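Local coordinates for protein voltage-sensor containing phosphatase (Ciona intestinalis, PDB 3V0D) that probably removes phosphate from phosphoinositide lipids under the control of a membrane voltage sensor, using a PTEN-like phosphatase domain followed by a C2 domain, at residues 57-62 / 67-72; 76-81 / 123-128. The protein carries 1 engineered substitution. All coordinates share one frame; numbering follows the deposited sequence.

Interaction 1 (57-62 / 67-72); sequences RFFKTK and FRIYNL
Phe-59, on the last turns of a helix, meets Phe-67 and Ile-69 of the strand that follows, the axes of 57-62 and 67-72 running nearly antiparallel (157°) and coming within 9.8 Å. The nearest CA atoms, those of Phe-59 and Phe-67, are 6.8 Å apart. Phe-59 CB sits squarely over one face of the Phe-67 ring, 3.6 Å from the centroid, a CH-pi contact, while the two rings meet obliquely with planes at 46°. The side chains of Ile-69 and Phe-59 approach each other from opposite directions, and the CD1 methyl of Ile-69 stands over the middle of the Phe-59 ring, 3.9 Å from its centroid. The other face of that ring is covered by CD2 of Phe-58, so the phenyl is held as the middle layer of an apolar sandwich. A chi1 of 66° puts Phe-67 CG between its own backbone N and carbonyl carbon, turning the ring face to Phe-59 CB. Lys-60 passes beside this ring, its backbone N 4.1 Å from Phe-67 CE2, while its NZ is hydrogen-bonded to the carbonyl oxygen of Lys-82. Met-37 and Ala-123 extend the core around Phe-59. Such helix-on-sheet packing is one layer of the alpha/beta fold of protein tyrosine phosphatase domains.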
ATOM      1  N   ARG A  57       8.901   8.049 -26.394  1.00 22.33           N
ATOM      2  CA  ARG A  57      10.019   7.819 -27.315  1.00 23.36           C
ATOM      3  C   ARG A  57      10.920   6.668 -26.856  1.00 22.95           C
ATOM      4  O   ARG A  57      11.351   5.852 -27.662  1.00 23.48           O
ATOM      5  CB  ARG A  57      10.835   9.111 -27.514  1.00 23.79           C
ATOM      6  CG  ARG A  57      11.918   9.027 -28.591  1.00 26.17           C
ATOM      7  CD  ARG A  57      12.563  10.378 -28.852  1.00 28.47           C
ATOM      8  NE  ARG A  57      13.460  10.829 -27.787  1.00 29.41           N
ATOM      9  CZ  ARG A  57      14.752  10.503 -27.701  1.00 29.70           C
ATOM     10  NH1 ARG A  57      15.496  10.984 -26.707  1.00 31.33           N
ATOM     11  NH2 ARG A  57      15.305   9.699 -28.608  1.00 31.73           N
ATOM     12  N   PHE A  58      11.216   6.618 -25.557  1.00 21.87           N
ATOM     13  CA  PHE A  58      12.026   5.547 -25.007  1.00 21.85           C
ATOM     14  C   PHE A  58      11.441   4.177 -25.338  1.00 21.71           C
ATOM     15  O   PHE A  58      12.139   3.291 -25.826  1.00 22.44           O
ATOM     16  CB  PHE A  58      12.153   5.733 -23.484  1.00 21.71           C
ATOM     17  CG  PHE A  58      12.948   4.650 -22.788  1.00 22.30           C
ATOM     18  CD1 PHE A  58      14.316   4.818 -22.549  1.00 25.92           C
ATOM     19  CD2 PHE A  58      12.341   3.447 -22.388  1.00 21.92           C
ATOM     20  CE1 PHE A  58      15.048   3.819 -21.912  1.00 27.33           C
ATOM     21  CE2 PHE A  58      13.077   2.434 -21.766  1.00 23.61           C
ATOM     22  CZ  PHE A  58      14.435   2.619 -21.526  1.00 26.80           C
ATOM     23  N   PHE A  59      10.159   3.996 -25.042  1.00 20.75           N
ATOM     24  CA  PHE A  59       9.539   2.689 -25.258  1.00 20.83           C
ATOM     25  C   PHE A  59       9.402   2.303 -26.718  1.00 21.55           C
ATOM     26  O   PHE A  59       9.674   1.163 -27.092  1.00 22.23           O
ATOM     27  CB  PHE A  59       8.227   2.593 -24.474  1.00 19.79           C
ATOM     28  CG  PHE A  59       8.490   2.389 -23.023  1.00 18.84           C
ATOM     29  CD1 PHE A  59       8.874   1.123 -22.570  1.00 19.87           C
ATOM     30  CD2 PHE A  59       8.438   3.447 -22.119  1.00 19.06           C
ATOM     31  CE1 PHE A  59       9.212   0.917 -21.253  1.00 19.75           C
ATOM     32  CE2 PHE A  59       8.777   3.248 -20.794  1.00 18.40           C
ATOM     33  CZ  PHE A  59       9.163   1.973 -20.354  1.00 19.52           C
ATOM     34  N   LYS A  60       9.033   3.268 -27.547  1.00 22.61           N
ATOM     35  CA  LYS A  60       8.915   3.009 -28.975  1.00 24.40           C
ATOM     36  C   LYS A  60      10.268   2.675 -29.608  1.00 24.71           C
ATOM     37  O   LYS A  60      10.333   1.892 -30.568  1.00 26.80           O
ATOM     38  CB  LYS A  60       8.288   4.210 -29.660  1.00 24.68           C
ATOM     39  CG  LYS A  60       6.832   4.360 -29.303  1.00 28.07           C
ATOM     40  CD  LYS A  60       6.229   5.553 -29.984  1.00 30.73           C
ATOM     41  CE  LYS A  60       4.861   5.873 -29.420  1.00 32.92           C
ATOM     42  NZ  LYS A  60       4.602   7.346 -29.536  1.00 34.76           N
ATOM     43  N   THR A  61      11.341   3.258 -29.072  1.00 25.17           N
ATOM     44  CA  THR A  61      12.700   3.066 -29.591  1.00 26.74           C
ATOM     45  C   THR A  61      13.335   1.776 -29.089  1.00 26.45           C
ATOM     46  O   THR A  61      13.917   1.018 -29.871  1.00 27.48           O
ATOM     47  CB  THR A  61      13.618   4.263 -29.199  1.00 27.18           C
ATOM     48  OG1 THR A  61      13.067   5.467 -29.738  1.00 29.86           O
ATOM     49  CG2 THR A  61      15.064   4.080 -29.731  1.00 29.28           C
ATOM     50  N   LYS A  62      13.224   1.537 -27.786  1.00 25.54           N
ATOM     51  CA  LYS A  62      13.934   0.446 -27.135  1.00 25.61           C
ATOM     52  C   LYS A  62      13.161  -0.864 -27.092  1.00 23.40           C
ATOM     53  O   LYS A  62      13.763  -1.952 -26.999  1.00 24.17           O
ATOM     54  CB  LYS A  62      14.327   0.839 -25.709  1.00 26.41           C
ATOM     55  CG  LYS A  62      15.272   2.029 -25.580  1.00 30.46           C
ATOM     56  CD  LYS A  62      16.662   1.696 -26.019  1.00 34.29           C
ATOM     57  CE  LYS A  62      17.650   2.752 -25.550  1.00 36.85           C
ATOM     58  NZ  LYS A  62      18.997   2.420 -26.077  1.00 39.01           N
ATOM     59  N   PHE A  67       6.044  -3.498 -25.367  1.00 16.99           N
ATOM     60  CA  PHE A  67       5.897  -2.962 -24.014  1.00 17.12           C
ATOM     61  C   PHE A  67       4.441  -2.824 -23.579  1.00 16.40           C
ATOM     62  O   PHE A  67       3.524  -2.665 -24.401  1.00 16.70           O
ATOM     63  CB  PHE A  67       6.620  -1.607 -23.884  1.00 17.68           C
ATOM     64  CG  PHE A  67       6.010  -0.509 -24.715  1.00 17.29           C
ATOM     65  CD1 PHE A  67       4.962   0.249 -24.213  1.00 19.10           C
ATOM     66  CD2 PHE A  67       6.460  -0.248 -26.013  1.00 18.22           C
ATOM     67  CE1 PHE A  67       4.373   1.253 -24.978  1.00 20.42           C
ATOM     68  CE2 PHE A  67       5.872   0.768 -26.776  1.00 19.30           C
ATOM     69  CZ  PHE A  67       4.828   1.500 -26.254  1.00 20.29           C
ATOM     70  N   ARG A  68       4.251  -2.829 -22.261  1.00 16.02           N
ATOM     71  CA  ARG A  68       2.966  -2.519 -21.646  1.00 15.77           C
ATOM     72  C   ARG A  68       3.269  -1.614 -20.464  1.00 15.21           C
ATOM     73  O   ARG A  68       4.177  -1.910 -19.672  1.00 15.92           O
ATOM     74  CB  ARG A  68       2.236  -3.780 -21.226  1.00 16.48           C
ATOM     75  CG  ARG A  68       0.798  -3.611 -20.807  1.00 17.46           C
ATOM     76  CD  ARG A  68       0.082  -4.931 -20.983  1.00 18.75           C
ATOM     77  NE  ARG A  68      -1.336  -4.892 -20.656  1.00 18.78           N
ATOM     78  CZ  ARG A  68      -2.250  -4.304 -21.418  1.00 19.34           C
ATOM     79  NH1 ARG A  68      -1.878  -3.678 -22.529  1.00 21.04           N
ATOM     80  NH2 ARG A  68      -3.531  -4.349 -21.051  1.00 21.71           N
ATOM     81  N   ILE A  69       2.505  -0.532 -20.339  1.00 15.06           N
ATOM     82  CA  ILE A  69       2.683   0.463 -19.269  1.00 15.10           C
ATOM     83  C   ILE A  69       1.563   0.314 -18.260  1.00 14.38           C
ATOM     84  O   ILE A  69       0.395   0.218 -18.647  1.00 15.17           O
ATOM     85  CB  ILE A  69       2.625   1.897 -19.858  1.00 15.73           C
ATOM     86  CG1 ILE A  69       3.528   2.060 -21.100  1.00 16.79           C
ATOM     87  CG2 ILE A  69       2.927   2.939 -18.763  1.00 16.37           C
ATOM     88  CD1 ILE A  69       4.997   1.812 -20.848  1.00 17.47           C
ATOM     89  N   TYR A  70       1.920   0.344 -16.974  1.00 14.27           N
ATOM     90  CA  TYR A  70       0.938   0.313 -15.894  1.00 14.23           C
ATOM     91  C   TYR A  70       1.011   1.612 -15.114  1.00 13.83           C
ATOM     92  O   TYR A  70       2.059   1.931 -14.525  1.00 14.73           O
ATOM     93  CB  TYR A  70       1.211  -0.890 -14.971  1.00 14.55           C
ATOM     94  CG  TYR A  70       1.021  -2.209 -15.672  1.00 14.49           C
ATOM     95  CD1 TYR A  70       2.049  -2.808 -16.371  1.00 14.97           C
ATOM     96  CD2 TYR A  70      -0.234  -2.828 -15.688  1.00 15.06           C
ATOM     97  CE1 TYR A  70       1.870  -4.017 -17.044  1.00 15.76           C
ATOM     98  CE2 TYR A  70      -0.439  -4.035 -16.372  1.00 15.17           C
ATOM     99  CZ  TYR A  70       0.625  -4.606 -17.049  1.00 15.04           C
ATOM    100  OH  TYR A  70       0.475  -5.801 -17.709  1.00 16.40           O
ATOM    101  N   ASN A  71      -0.096   2.353 -15.131  1.00 13.98           N
ATOM    102  CA  ASN A  71      -0.227   3.592 -14.368  1.00 13.74           C
ATOM    103  C   ASN A  71      -0.982   3.269 -13.092  1.00 14.12           C
ATOM    104  O   ASN A  71      -2.174   2.944 -13.149  1.00 14.48           O
ATOM    105  CB  ASN A  71      -0.980   4.640 -15.195  1.00 14.26           C
ATOM    106  CG  ASN A  71      -1.290   5.880 -14.397  1.00 14.22           C
ATOM    107  OD1 ASN A  71      -0.828   6.053 -13.275  1.00 14.46           O
ATOM    108  ND2 ASN A  71      -2.088   6.761 -14.962  1.00 16.11           N
ATOM    109  N   LEU A  72      -0.293   3.356 -11.952  1.00 13.65           N
ATOM    110  CA  LEU A  72      -0.859   2.971 -10.653  1.00 13.88           C
ATOM    111  C   LEU A  72      -1.489   4.150  -9.911  1.00 14.38           C
ATOM    112  O   LEU A  72      -1.866   4.013  -8.750  1.00 15.72           O
ATOM    113  CB  LEU A  72       0.196   2.321  -9.797  1.00 13.89           C
ATOM    114  CG  LEU A  72       0.509   0.858 -10.064  1.00 15.21           C
ATOM    115  CD1 LEU A  72       0.595   0.485 -11.530  1.00 16.55           C
ATOM    116  CD2 LEU A  72       1.706   0.434  -9.283  1.00 15.02           C
TER

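Interaction 2 (76-81 / 123-128); sequences RGYDET and AIHSKG. Engineered in segment 123-128: Ser-126 (natural residue Cys). With PO4 (phosphate ion), chain C.
The Tyr-78 and His-125 rings meet rim to rim, with His-125 CE1 at the tyrosine edge, Tyr-78 OH in the imidazole plane, and the two planes inclined at 33°. Neither lies over the other's face; Phe-39 packs against both rings, edge-to-face with Tyr-78. The histidine opens the P-loop of the protein tyrosine phosphatase fold, the HCxxGxxR signature, here with the engineered Ser-126 in place of the natural cysteine. Two bonds fix the rotation of the imidazole. NE2 shares a hydrogen bond with Tyr-78 OH (2.8 Å), whose proton may lie on either atom, and ND1 gives a nearly straight one (175°) to a lone pair of Ser-126 O, in the carbonyl plane. A chi1 of 80° swings the His-125 ring over its own backbone, bringing ND1 to the carbonyl of the next residue. His-125 thus links the loop 76-81 to the start of the P-loop. The P-loop holds a phosphate ion, probably from the crystallisation liquor, which Arg-132 and Lys-130 also bind. Ser-126 OG donates to its O4 at 2.6 Å, and Lys-127 N to its O2 at 2.7 Å.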
ATOM      1  N   ARG A  76      -4.272  10.672 -11.336  1.00 15.95           N
ATOM      2  CA  ARG A  76      -3.922  11.299 -12.614  1.00 17.77           C
ATOM      3  C   ARG A  76      -3.705  10.249 -13.682  1.00 15.91           C
ATOM      4  O   ARG A  76      -2.933   9.303 -13.464  1.00 16.10           O
ATOM      5  CB  ARG A  76      -2.606  12.123 -12.522  0.55 20.11           C
ATOM      6  CG  ARG A  76      -2.661  13.450 -11.807  0.55 22.72           C
ATOM      7  CD  ARG A  76      -1.355  14.212 -12.038  0.55 26.13           C
ATOM      8  NE  ARG A  76      -0.192  13.565 -11.426  0.55 28.78           N
ATOM      9  CZ  ARG A  76       1.072  13.965 -11.589  0.55 28.09           C
ATOM     10  NH1 ARG A  76       1.357  15.002 -12.372  0.55 29.40           N
ATOM     11  NH2 ARG A  76       2.059  13.326 -10.962  0.55 26.35           N
ATOM     12  N   GLY A  77      -4.389  10.427 -14.825  1.00 16.47           N
ATOM     13  CA  GLY A  77      -4.035   9.743 -16.064  1.00 16.54           C
ATOM     14  C   GLY A  77      -3.330  10.711 -17.003  1.00 15.98           C
ATOM     15  O   GLY A  77      -2.764  11.719 -16.599  1.00 17.62           O
ATOM     16  N   TYR A  78      -3.356  10.375 -18.286  1.00 16.03           N
ATOM     17  CA  TYR A  78      -2.661  11.104 -19.335  1.00 15.65           C
ATOM     18  C   TYR A  78      -3.168  10.570 -20.672  1.00 15.50           C
ATOM     19  O   TYR A  78      -3.970   9.623 -20.699  1.00 15.83           O
ATOM     20  CB  TYR A  78      -1.120  10.992 -19.247  1.00 16.38           C
ATOM     21  CG  TYR A  78      -0.583   9.609 -18.956  1.00 16.03           C
ATOM     22  CD1 TYR A  78      -0.455   8.638 -19.952  1.00 16.28           C
ATOM     23  CD2 TYR A  78      -0.161   9.284 -17.680  1.00 17.62           C
ATOM     24  CE1 TYR A  78       0.045   7.365 -19.661  1.00 16.18           C
ATOM     25  CE2 TYR A  78       0.334   8.043 -17.391  1.00 17.55           C
ATOM     26  CZ  TYR A  78       0.454   7.085 -18.375  1.00 16.75           C
ATOM     27  OH  TYR A  78       0.972   5.841 -18.108  1.00 17.36           O
ATOM     28  N   ASP A  79      -2.700  11.168 -21.765  1.00 16.38           N
ATOM     29  CA  ASP A  79      -3.027  10.719 -23.116  1.00 15.91           C
ATOM     30  C   ASP A  79      -2.320   9.398 -23.407  1.00 15.84           C
ATOM     31  O   ASP A  79      -1.128   9.356 -23.747  1.00 16.70           O
ATOM     32  CB  ASP A  79      -2.601  11.800 -24.119  1.00 17.04           C
ATOM     33  CG  ASP A  79      -2.807  11.383 -25.554  1.00 17.11           C
ATOM     34  OD1 ASP A  79      -3.405  10.312 -25.790  1.00 16.63           O
ATOM     35  OD2 ASP A  79      -2.355  12.128 -26.443  1.00 18.94           O
ATOM     36  N   GLU A  80      -3.060   8.306 -23.278  1.00 15.74           N
ATOM     37  CA  GLU A  80      -2.483   6.966 -23.416  1.00 15.73           C
ATOM     38  C   GLU A  80      -2.167   6.620 -24.858  1.00 15.66           C
ATOM     39  O   GLU A  80      -1.444   5.659 -25.125  1.00 16.19           O
ATOM     40  CB  GLU A  80      -3.402   5.928 -22.785  1.00 16.48           C
ATOM     41  CG  GLU A  80      -3.556   6.167 -21.293  1.00 16.95           C
ATOM     42  CD  GLU A  80      -4.536   5.245 -20.600  1.00 17.75           C
ATOM     43  OE1 GLU A  80      -5.179   4.421 -21.287  1.00 19.10           O
ATOM     44  OE2 GLU A  80      -4.681   5.369 -19.368  1.00 19.16           O
ATOM     45  N   THR A  81      -2.701   7.406 -25.799  1.00 15.54           N
ATOM     46  CA  THR A  81      -2.340   7.216 -27.193  1.00 16.88           C
ATOM     47  C   THR A  81      -0.877   7.562 -27.463  1.00 16.60           C
ATOM     48  O   THR A  81      -0.292   7.055 -28.428  1.00 17.92           O
ATOM     49  CB  THR A  81      -3.365   7.893 -28.114  1.00 17.35           C
ATOM     50  OG1 THR A  81      -4.673   7.355 -27.780  1.00 18.40           O
ATOM     51  CG2 THR A  81      -3.065   7.634 -29.593  1.00 19.41           C
ATOM     52  N   ALA A 123       6.350  -1.952 -17.768  1.00 15.45           N
ATOM     53  CA  ALA A 123       6.875  -0.757 -17.103  1.00 15.41           C
ATOM     54  C   ALA A 123       5.808  -0.255 -16.161  1.00 15.09           C
ATOM     55  O   ALA A 123       4.729   0.170 -16.606  1.00 16.42           O
ATOM     56  CB  ALA A 123       7.285   0.312 -18.112  1.00 17.06           C
ATOM     57  N   ILE A 124       6.111  -0.329 -14.876  1.00 14.74           N
ATOM     58  CA  ILE A 124       5.176   0.017 -13.815  0.72 14.80           C
ATOM     59  C   ILE A 124       5.570   1.369 -13.260  1.00 14.24           C
ATOM     60  O   ILE A 124       6.736   1.595 -12.939  1.00 15.22           O
ATOM     61  CB  ILE A 124       5.168  -1.080 -12.746  0.72 14.88           C
ATOM     62  CG1 ILE A 124       4.762  -2.428 -13.387  0.72 16.24           C
ATOM     63  CG2 ILE A 124       4.244  -0.718 -11.600  0.72 15.36           C
ATOM     64  CD1 ILE A 124       4.989  -3.652 -12.542  0.72 18.35           C
ATOM     65  N   HIS A 125       4.603   2.272 -13.175  1.00 14.13           N
ATOM     66  CA  HIS A 125       4.867   3.583 -12.606  1.00 14.49           C
ATOM     67  C   HIS A 125       3.788   4.015 -11.678  1.00 14.29           C
ATOM     68  O   HIS A 125       2.625   3.588 -11.762  1.00 14.47           O
ATOM     69  CB  HIS A 125       5.131   4.668 -13.676  1.00 15.42           C
ATOM     70  CG  HIS A 125       3.900   5.224 -14.322  1.00 14.55           C
ATOM     71  ND1 HIS A 125       3.122   6.202 -13.734  1.00 15.05           N
ATOM     72  CD2 HIS A 125       3.314   4.947 -15.518  1.00 15.06           C
ATOM     73  CE1 HIS A 125       2.104   6.488 -14.538  1.00 15.18           C
ATOM     74  NE2 HIS A 125       2.205   5.757 -15.634  1.00 15.69           N
ATOM     75  N   SER A 126       4.166   4.939 -10.797  1.00 14.86           N
ATOM     76  CA  SER A 126       3.233   5.616  -9.938  1.00 15.22           C
ATOM     77  C   SER A 126       3.562   7.111 -10.011  1.00 15.62           C
ATOM     78  O   SER A 126       3.741   7.614 -11.126  1.00 17.27           O
ATOM     79  CB  SER A 126       3.177   4.973  -8.559  1.00 15.79           C
ATOM     80  OG  SER A 126       4.469   4.696  -8.063  1.00 18.24           O
ATOM     81  N   LYS A 127       3.641   7.831  -8.889  1.00 15.85           N
ATOM     82  CA  LYS A 127       4.081   9.233  -8.944  1.00 17.20           C
ATOM     83  C   LYS A 127       5.601   9.246  -8.936  1.00 17.35           C
ATOM     84  O   LYS A 127       6.236   9.679  -9.900  1.00 20.54           O
ATOM     85  CB  LYS A 127       3.490  10.037  -7.780  1.00 18.26           C
ATOM     86  CG  LYS A 127       3.886  11.485  -7.807  1.00 20.20           C
ATOM     87  CD  LYS A 127       3.247  12.313  -6.684  1.00 27.59           C
ATOM     88  CE  LYS A 127       3.694  13.764  -6.805  1.00 32.70           C
ATOM     89  NZ  LYS A 127       3.059  14.672  -5.806  1.00 37.95           N
ATOM     90  N   GLY A 128       6.206   8.789  -7.857  1.00 19.37           N
ATOM     91  CA  GLY A 128       7.653   8.703  -7.781  1.00 19.56           C
ATOM     92  C   GLY A 128       8.184   7.353  -8.214  1.00 18.71           C
ATOM     93  O   GLY A 128       9.390   7.199  -8.361  1.00 20.06           O
TER
HETATM   94  P   PO4 C   2       4.645   6.445  -5.305  0.56 16.41           P
HETATM   95  O1  PO4 C   2       4.387   6.884  -3.854  0.56 20.48           O
HETATM   96  O2  PO4 C   2       3.794   7.309  -6.207  0.56 19.79           O
HETATM   97  O3  PO4 C   2       6.106   6.664  -5.584  0.56 22.48           O
HETATM   98  O4  PO4 C   2       4.284   5.031  -5.451  0.56 22.12           O

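Interactions 1 and 2 follow one another along the chain, with centres about 10 Å apart in the phosphatase domain, and share one mixed sheet in which strands 67-73 and 121-125 are parallel neighbours. Backbone bonds between these strands join them: Tyr-70 N probably donates to Ala-123 O (2.8 Å), and Ala-123 N to Arg-68 O (2.9 Å). Phe-59 CZ also packs on Ala-123 CB, bringing helix 52-62 into contact with the strand that leads to the P-loop. Asn-71 bridges the contacts too, its side chain touching His-125 and bonding to Arg-76 O. The pair illustrates how a hydrophobic helix-sheet layer continues, within one domain, into a polar network beside the phosphate-binding loop.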